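Local coordinates for protein putative succinylglutamate desuccinylase / aspartoacylase (Shewanella amazonensis, PDB 3FMC) that is probably a zinc-dependent hydrolase of the succinylglutamate desuccinylase/aspartoacylase family, thought to act on ester bonds, at residues Glu103-Tyr115 against Ala129-Arg141. Sequence-based numbering, arbitrary orientation.
Sequences EYLDHGFNIEVWY and AFRATLVEECARR
Trp114 and Phe130 meet edge to face: Phe130 turns its ring edge onto the six-membered ring of the indole, with centroids 4.9 Å apart and planes at 78°. One turn on from Phe130 in helix 123-142, Thr133 serves two rings with its two branches. Thr133 OG1 accepts from Trp114 NE1 at 3.1 Å, the oxygen lying 22° out of the indole plane, while Thr133 CG2 makes a CH-pi contact over a face of Phe109, 4.0 Å from the ring centroid. With CG between its backbone N and carbonyl carbon (chi1 70°), Phe109 presents that face to the methyl; its rim meets Phe130 CE1 and Leu134 CD2. That same Leu134 CD2 also covers one face of the His107 ring, and Cys138 SG lies at the ring's edge.

A second polar group centres on Glu137. A water joins His107 ND1 to Glu137 OE1, donating to the carboxylate. Arg140, one turn on in the same helix, fixes that carboxylate by a bidentate salt bridge, Arg140 NH2 to Glu137 OE1 at 2.9 Å and Arg140 NE to Glu137 OE2 at 3.2 Å. His107 NE2 bonds to His163 of helix 150-163, so both ring nitrogens are held. Leu105 CD1 lies 3.6 Å from Arg141 NE, over the guanidinium face; NE itself bonds to His152.

The arrangement is a loop running along helix 123-142 and turning at Asn110, the N-cap, into helix 111-118, at the periphery of the zinc-carboxypeptidase-like catalytic domain.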
ATOM      1  N   GLU C 103       3.054  11.984  16.787  1.00 14.52           N
ATOM      2  CA  GLU C 103       4.475  12.376  16.777  1.00 14.71           C
ATOM      3  C   GLU C 103       4.843  13.674  17.496  1.00 14.95           C
ATOM      4  O   GLU C 103       5.986  14.133  17.452  1.00 13.46           O
ATOM      5  CB  GLU C 103       4.916  12.443  15.323  1.00 14.79           C
ATOM      6  CG  GLU C 103       5.140  11.076  14.690  1.00 16.96           C
ATOM      7  CD  GLU C 103       6.486  10.478  15.014  1.00 22.17           C
ATOM      8  OE1 GLU C 103       7.097  10.812  16.078  1.00 17.86           O
ATOM      9  OE2 GLU C 103       6.944   9.683  14.171  1.00 23.76           O
ATOM     10  N   TYR C 104       3.896  14.276  18.201  1.00 14.27           N
ATOM     11  CA  TYR C 104       4.232  15.553  18.878  1.00 12.94           C
ATOM     12  C   TYR C 104       5.115  15.313  20.100  1.00 15.29           C
ATOM     13  O   TYR C 104       5.232  14.195  20.593  1.00 14.57           O
ATOM     14  CB  TYR C 104       2.964  16.395  19.163  1.00 14.01           C
ATOM     15  CG  TYR C 104       2.289  16.912  17.886  1.00 10.27           C
ATOM     16  CD1 TYR C 104       2.644  18.129  17.327  1.00 13.31           C
ATOM     17  CD2 TYR C 104       1.330  16.171  17.216  1.00 14.28           C
ATOM     18  CE1 TYR C 104       2.088  18.598  16.197  1.00 14.52           C
ATOM     19  CE2 TYR C 104       0.758  16.632  16.058  1.00 14.43           C
ATOM     20  CZ  TYR C 104       1.143  17.851  15.525  1.00 15.47           C
ATOM     21  OH  TYR C 104       0.498  18.303  14.389  1.00 12.78           O
ATOM     22  N   LEU C 105       5.707  16.386  20.598  1.00 14.58           N
ATOM     23  CA  LEU C 105       6.694  16.339  21.652  1.00 14.81           C
ATOM     24  C   LEU C 105       6.101  16.601  23.017  1.00 18.21           C
ATOM     25  O   LEU C 105       5.478  17.641  23.210  1.00 17.31           O
ATOM     26  CB  LEU C 105       7.738  17.422  21.362  1.00 18.79           C
ATOM     27  CG  LEU C 105       8.905  17.587  22.351  1.00 17.38           C
ATOM     28  CD1 LEU C 105       9.592  16.251  22.647  1.00 16.40           C
ATOM     29  CD2 LEU C 105       9.878  18.673  21.842  1.00 19.01           C
ATOM     30  N   ASP C 106       6.229  15.622  23.918  1.00 18.85           N
ATOM     31  CA  ASP C 106       5.818  15.741  25.329  1.00 21.14           C
ATOM     32  C   ASP C 106       7.022  16.323  26.005  1.00 21.76           C
ATOM     33  O   ASP C 106       8.096  15.710  26.017  1.00 24.43           O
ATOM     34  CB  ASP C 106       5.537  14.373  25.915  1.00 21.19           C
ATOM     35  CG  ASP C 106       4.815  14.401  27.296  1.00 26.22           C
ATOM     36  OD1 ASP C 106       4.323  15.440  27.761  1.00 22.70           O
ATOM     37  OD2 ASP C 106       4.702  13.312  27.900  1.00 26.96           O
ATOM     38  N   HIS C 107       6.873  17.515  26.558  1.00 22.22           N
ATOM     39  CA  HIS C 107       7.990  18.126  27.249  1.00 25.78           C
ATOM     40  C   HIS C 107       8.276  17.369  28.547  1.00 27.28           C
ATOM     41  O   HIS C 107       7.437  17.229  29.414  1.00 32.43           O
ATOM     42  CB  HIS C 107       7.772  19.614  27.442  1.00 25.00           C
ATOM     43  CG  HIS C 107       7.676  20.360  26.140  1.00 22.61           C
ATOM     44  ND1 HIS C 107       8.775  20.621  25.343  1.00 21.80           N
ATOM     45  CD2 HIS C 107       6.617  20.927  25.516  1.00 20.34           C
ATOM     46  CE1 HIS C 107       8.389  21.317  24.284  1.00 25.53           C
ATOM     47  NE2 HIS C 107       7.084  21.511  24.364  1.00 20.09           N
ATOM     48  N   GLY C 108       9.478  16.849  28.643  1.00 33.53           N
ATOM     49  CA  GLY C 108       9.866  16.077  29.807  1.00 34.68           C
ATOM     50  C   GLY C 108      10.358  16.846  31.024  1.00 34.03           C
ATOM     51  O   GLY C 108      10.405  16.280  32.112  1.00 38.83           O
ATOM     52  N   PHE C 109      10.724  18.116  30.872  1.00 29.33           N
ATOM     53  CA  PHE C 109      11.255  18.861  32.009  1.00 28.48           C
ATOM     54  C   PHE C 109      10.290  18.936  33.219  1.00 29.31           C
ATOM     55  O   PHE C 109       9.045  18.856  33.101  1.00 26.08           O
ATOM     56  CB  PHE C 109      11.794  20.224  31.576  1.00 27.97           C
ATOM     57  CG  PHE C 109      10.751  21.201  31.169  1.00 25.92           C
ATOM     58  CD1 PHE C 109      10.266  21.241  29.861  1.00 25.92           C
ATOM     59  CD2 PHE C 109      10.269  22.123  32.080  1.00 25.16           C
ATOM     60  CE1 PHE C 109       9.313  22.169  29.515  1.00 24.50           C
ATOM     61  CE2 PHE C 109       9.325  23.038  31.731  1.00 25.10           C
ATOM     62  CZ  PHE C 109       8.839  23.071  30.471  1.00 23.43           C
ATOM     63  N   ASN C 110      10.878  19.040  34.403  1.00 28.97           N
ATOM     64  CA  ASN C 110      10.081  19.017  35.635  1.00 26.70           C
ATOM     65  C   ASN C 110       9.461  20.392  35.831  1.00 22.11           C
ATOM     66  O   ASN C 110      10.176  21.377  36.037  1.00 23.31           O
ATOM     67  CB  ASN C 110      10.940  18.564  36.825  1.00 26.49           C
ATOM     68  CG  ASN C 110      10.149  18.489  38.124  1.00 34.96           C
ATOM     69  OD1 ASN C 110       9.358  19.364  38.431  1.00 34.55           O
ATOM     70  ND2 ASN C 110      10.378  17.438  38.895  1.00 40.93           N
ATOM     71  N   ILE C 111       8.132  20.454  35.729  1.00 22.61           N
ATOM     72  CA  ILE C 111       7.406  21.726  35.784  1.00 23.04           C
ATOM     73  C   ILE C 111       7.359  22.282  37.212  1.00 23.42           C
ATOM     74  O   ILE C 111       7.426  23.500  37.413  1.00 24.96           O
ATOM     75  CB  ILE C 111       5.994  21.603  35.114  1.00 20.96           C
ATOM     76  CG1 ILE C 111       6.194  21.391  33.615  1.00 24.04           C
ATOM     77  CG2 ILE C 111       5.146  22.860  35.365  1.00 18.78           C
ATOM     78  CD1 ILE C 111       4.935  21.003  32.804  1.00 24.43           C
ATOM     79  N   GLU C 112       7.260  21.395  38.183  1.00 24.93           N
ATOM     80  CA  GLU C 112       7.321  21.822  39.584  1.00 27.21           C
ATOM     81  C   GLU C 112       8.636  22.589  39.805  1.00 27.22           C
ATOM     82  O   GLU C 112       8.613  23.704  40.288  1.00 27.60           O
ATOM     83  CB  GLU C 112       7.158  20.632  40.544  1.00 26.60           C
ATOM     84  CG  GLU C 112       7.289  21.002  42.038  1.00 31.52           C
ATOM     85  CD  GLU C 112       6.329  22.141  42.473  1.00 43.35           C
ATOM     86  OE1 GLU C 112       5.101  21.989  42.275  1.00 49.28           O
ATOM     87  OE2 GLU C 112       6.816  23.167  43.013  1.00 46.25           O
ATOM     88  N   VAL C 113       9.769  22.010  39.395  1.00 27.64           N
ATOM     89  CA  VAL C 113      11.076  22.669  39.529  1.00 26.76           C
ATOM     90  C   VAL C 113      11.153  23.926  38.702  1.00 25.41           C
ATOM     91  O   VAL C 113      11.637  24.948  39.156  1.00 23.47           O
ATOM     92  CB  VAL C 113      12.258  21.692  39.177  1.00 29.82           C
ATOM     93  CG1 VAL C 113      13.611  22.430  39.094  1.00 26.99           C
ATOM     94  CG2 VAL C 113      12.313  20.561  40.197  1.00 27.55           C
ATOM     95  N   TRP C 114      10.661  23.885  37.468  1.00 25.90           N
ATOM     96  CA  TRP C 114      10.670  25.085  36.638  1.00 23.94           C
ATOM     97  C   TRP C 114       9.854  26.174  37.344  1.00 23.47           C
ATOM     98  O   TRP C 114      10.254  27.336  37.392  1.00 23.87           O
ATOM     99  CB  TRP C 114      10.050  24.801  35.261  1.00 23.63           C
ATOM    100  CG  TRP C 114      10.185  25.931  34.312  1.00 20.90           C
ATOM    101  CD1 TRP C 114      11.125  26.046  33.323  1.00 21.98           C
ATOM    102  CD2 TRP C 114       9.362  27.123  34.225  1.00 22.51           C
ATOM    103  NE1 TRP C 114      10.929  27.209  32.626  1.00 24.49           N
ATOM    104  CE2 TRP C 114       9.877  27.902  33.174  1.00 21.25           C
ATOM    105  CE3 TRP C 114       8.245  27.606  34.948  1.00 22.74           C
ATOM    106  CZ2 TRP C 114       9.326  29.122  32.806  1.00 24.33           C
ATOM    107  CZ3 TRP C 114       7.697  28.819  34.589  1.00 18.05           C
ATOM    108  CH2 TRP C 114       8.244  29.574  33.523  1.00 25.96           C
ATOM    109  N   TYR C 115       8.678  25.790  37.862  1.00 23.35           N
ATOM    110  CA  TYR C 115       7.844  26.770  38.562  1.00 23.29           C
ATOM    111  C   TYR C 115       8.592  27.406  39.740  1.00 26.70           C
ATOM    112  O   TYR C 115       8.635  28.637  39.868  1.00 28.57           O
ATOM    113  CB  TYR C 115       6.531  26.158  39.030  1.00 23.39           C
ATOM    114  CG  TYR C 115       5.717  27.147  39.806  1.00 23.21           C
ATOM    115  CD1 TYR C 115       5.021  28.155  39.153  1.00 23.14           C
ATOM    116  CD2 TYR C 115       5.662  27.089  41.198  1.00 24.96           C
ATOM    117  CE1 TYR C 115       4.274  29.103  39.876  1.00 25.31           C
ATOM    118  CE2 TYR C 115       4.933  28.023  41.933  1.00 22.64           C
ATOM    119  CZ  TYR C 115       4.231  29.020  41.264  1.00 25.72           C
ATOM    120  OH  TYR C 115       3.478  29.945  41.961  1.00 29.59           O
ATOM    121  N   ALA C 129       8.346  33.525  29.862  1.00 23.93           N
ATOM    122  CA  ALA C 129       9.488  32.641  30.101  1.00 24.51           C
ATOM    123  C   ALA C 129       9.133  31.181  29.779  1.00 23.57           C
ATOM    124  O   ALA C 129       9.956  30.433  29.233  1.00 22.87           O
ATOM    125  CB  ALA C 129       9.958  32.764  31.544  1.00 22.83           C
ATOM    126  N   PHE C 130       7.912  30.776  30.138  1.00 20.75           N
ATOM    127  CA  PHE C 130       7.464  29.405  29.941  1.00 22.43           C
ATOM    128  C   PHE C 130       7.354  29.113  28.459  1.00 21.49           C
ATOM    129  O   PHE C 130       7.820  28.064  28.015  1.00 21.78           O
ATOM    130  CB  PHE C 130       6.140  29.125  30.662  1.00 20.98           C
ATOM    131  CG  PHE C 130       5.804  27.665  30.791  1.00 17.89           C
ATOM    132  CD1 PHE C 130       6.511  26.845  31.655  1.00 21.24           C
ATOM    133  CD2 PHE C 130       4.744  27.111  30.079  1.00 17.94           C
ATOM    134  CE1 PHE C 130       6.187  25.501  31.790  1.00 18.06           C
ATOM    135  CE2 PHE C 130       4.414  25.803  30.231  1.00 17.89           C
ATOM    136  CZ  PHE C 130       5.150  24.988  31.090  1.00 18.59           C
ATOM    137  N   ARG C 131       6.769  30.045  27.724  1.00 22.55           N
ATOM    138  CA  ARG C 131       6.618  29.930  26.299  1.00 22.16           C
ATOM    139  C   ARG C 131       7.989  29.785  25.659  1.00 24.01           C
ATOM    140  O   ARG C 131       8.169  28.964  24.780  1.00 24.04           O
ATOM    141  CB  ARG C 131       5.915  31.142  25.704  1.00 23.37           C
ATOM    142  CG  ARG C 131       5.554  30.954  24.224  1.00 21.55           C
ATOM    143  CD  ARG C 131       4.679  32.045  23.654  1.00 23.97           C
ATOM    144  NE  ARG C 131       3.774  32.584  24.655  1.00 35.66           N
ATOM    145  CZ  ARG C 131       2.542  32.165  24.951  1.00 31.51           C
ATOM    146  NH1 ARG C 131       1.952  31.166  24.315  1.00 29.42           N
ATOM    147  NH2 ARG C 131       1.890  32.787  25.924  1.00 29.63           N
ATOM    148  N   ALA C 132       8.947  30.592  26.104  1.00 20.52           N
ATOM    149  CA  ALA C 132      10.296  30.547  25.554  1.00 20.57           C
ATOM    150  C   ALA C 132      10.941  29.197  25.801  1.00 20.23           C
ATOM    151  O   ALA C 132      11.623  28.670  24.916  1.00 20.20           O
ATOM    152  CB  ALA C 132      11.163  31.716  26.120  1.00 18.27           C
ATOM    153  N   THR C 133      10.713  28.621  26.981  1.00 16.92           N
ATOM    154  CA  THR C 133      11.235  27.311  27.321  1.00 19.18           C
ATOM    155  C   THR C 133      10.656  26.246  26.389  1.00 20.52           C
ATOM    156  O   THR C 133      11.375  25.378  25.909  1.00 17.62           O
ATOM    157  CB  THR C 133      10.924  26.940  28.779  1.00 24.51           C
ATOM    158  OG1 THR C 133      11.704  27.775  29.649  1.00 24.16           O
ATOM    159  CG2 THR C 133      11.222  25.433  29.090  1.00 19.60           C
ATOM    160  N   LEU C 134       9.353  26.314  26.146  1.00 19.85           N
ATOM    161  CA  LEU C 134       8.702  25.339  25.250  1.00 20.78           C
ATOM    162  C   LEU C 134       9.263  25.427  23.820  1.00 18.70           C
ATOM    163  O   LEU C 134       9.508  24.395  23.206  1.00 18.56           O
ATOM    164  CB  LEU C 134       7.186  25.539  25.225  1.00 23.68           C
ATOM    165  CG  LEU C 134       6.446  25.440  26.564  1.00 19.08           C
ATOM    166  CD1 LEU C 134       4.917  25.559  26.261  1.00 17.28           C
ATOM    167  CD2 LEU C 134       6.757  24.172  27.354  1.00 17.45           C
ATOM    168  N   VAL C 135       9.427  26.644  23.316  1.00 18.81           N
ATOM    169  CA  VAL C 135       9.949  26.917  21.977  1.00 18.90           C
ATOM    170  C   VAL C 135      11.410  26.427  21.898  1.00 21.06           C
ATOM    171  O   VAL C 135      11.836  25.759  20.931  1.00 19.83           O
ATOM    172  CB  VAL C 135       9.813  28.399  21.606  1.00 18.29           C
ATOM    173  CG1 VAL C 135      10.593  28.755  20.323  1.00 19.75           C
ATOM    174  CG2 VAL C 135       8.346  28.779  21.430  1.00 15.27           C
ATOM    175  N   GLU C 136      12.163  26.666  22.947  1.00 22.10           N
ATOM    176  CA  GLU C 136      13.560  26.226  22.956  1.00 22.29           C
ATOM    177  C   GLU C 136      13.691  24.714  23.012  1.00 20.57           C
ATOM    178  O   GLU C 136      14.627  24.145  22.443  1.00 20.89           O
ATOM    179  CB  GLU C 136      14.341  26.867  24.121  1.00 21.81           C
ATOM    180  CG  GLU C 136      15.822  26.370  24.207  1.00 25.86           C
ATOM    181  CD  GLU C 136      16.632  26.531  22.892  1.00 39.09           C
ATOM    182  OE1 GLU C 136      16.322  27.434  22.080  1.00 39.20           O
ATOM    183  OE2 GLU C 136      17.588  25.744  22.687  1.00 44.04           O
ATOM    184  N   GLU C 137      12.771  24.057  23.725  1.00 17.80           N
ATOM    185  CA  GLU C 137      12.779  22.610  23.861  1.00 18.20           C
ATOM    186  C   GLU C 137      12.531  21.893  22.514  1.00 19.97           C
ATOM    187  O   GLU C 137      13.085  20.801  22.258  1.00 20.07           O
ATOM    188  CB  GLU C 137      11.776  22.160  24.932  1.00 21.04           C
ATOM    189  CG  GLU C 137      12.260  22.382  26.358  1.00 21.28           C
ATOM    190  CD  GLU C 137      13.481  21.547  26.717  1.00 24.92           C
ATOM    191  OE1 GLU C 137      13.360  20.336  26.915  1.00 27.93           O
ATOM    192  OE2 GLU C 137      14.571  22.113  26.790  1.00 34.41           O
ATOM    193  N   CYS C 138      11.710  22.518  21.670  1.00 19.73           N
ATOM    194  CA  CYS C 138      11.429  22.008  20.324  1.00 17.76           C
ATOM    195  C   CYS C 138      12.718  22.109  19.475  1.00 19.10           C
ATOM    196  O   CYS C 138      13.058  21.187  18.744  1.00 20.83           O
ATOM    197  CB  CYS C 138      10.317  22.806  19.642  1.00 17.22           C
ATOM    198  SG  CYS C 138       8.664  22.504  20.349  1.00 17.49           S
ATOM    199  N   ALA C 139      13.390  23.261  19.545  1.00 18.66           N
ATOM    200  CA  ALA C 139      14.640  23.483  18.829  1.00 16.93           C
ATOM    201  C   ALA C 139      15.679  22.470  19.277  1.00 19.73           C
ATOM    202  O   ALA C 139      16.387  21.909  18.465  1.00 21.89           O
ATOM    203  CB  ALA C 139      15.140  24.917  19.056  1.00 19.68           C
ATOM    204  N   ARG C 140      15.785  22.241  20.577  1.00 20.30           N
ATOM    205  CA  ARG C 140      16.747  21.309  21.109  1.00 21.99           C
ATOM    206  C   ARG C 140      16.476  19.893  20.580  1.00 22.95           C
ATOM    207  O   ARG C 140      17.395  19.139  20.252  1.00 20.52           O
ATOM    208  CB  ARG C 140      16.688  21.349  22.648  1.00 21.88           C
ATOM    209  CG  ARG C 140      17.606  20.337  23.333  1.00 32.57           C
ATOM    210  CD  ARG C 140      17.716  20.548  24.853  1.00 33.54           C
ATOM    211  NE  ARG C 140      16.589  19.995  25.604  1.00 46.04           N
ATOM    212  CZ  ARG C 140      16.425  18.703  25.867  1.00 48.46           C
ATOM    213  NH1 ARG C 140      17.290  17.792  25.419  1.00 55.08           N
ATOM    214  NH2 ARG C 140      15.372  18.308  26.571  1.00 53.53           N
ATOM    215  N   ARG C 141      15.204  19.535  20.505  1.00 21.71           N
ATOM    216  CA  ARG C 141      14.802  18.224  20.015  1.00 21.06           C
ATOM    217  C   ARG C 141      15.255  17.950  18.575  1.00 19.04           C
ATOM    218  O   ARG C 141      15.675  16.846  18.243  1.00 20.44           O
ATOM    219  CB  ARG C 141      13.268  18.124  20.050  1.00 20.49           C
ATOM    220  CG  ARG C 141      12.767  16.737  19.845  1.00 20.10           C
ATOM    221  CD  ARG C 141      13.056  15.888  21.064  1.00 28.77           C
ATOM    222  NE  ARG C 141      12.353  14.648  20.917  1.00 22.09           N
ATOM    223  CZ  ARG C 141      12.224  13.716  21.831  1.00 26.43           C
ATOM    224  NH1 ARG C 141      12.808  13.830  23.020  1.00 29.95           N
ATOM    225  NH2 ARG C 141      11.544  12.633  21.522  1.00 29.36           N
TER
HETATM  226  O   HOH W   1      11.125  18.760  25.725  1.00 30.41           O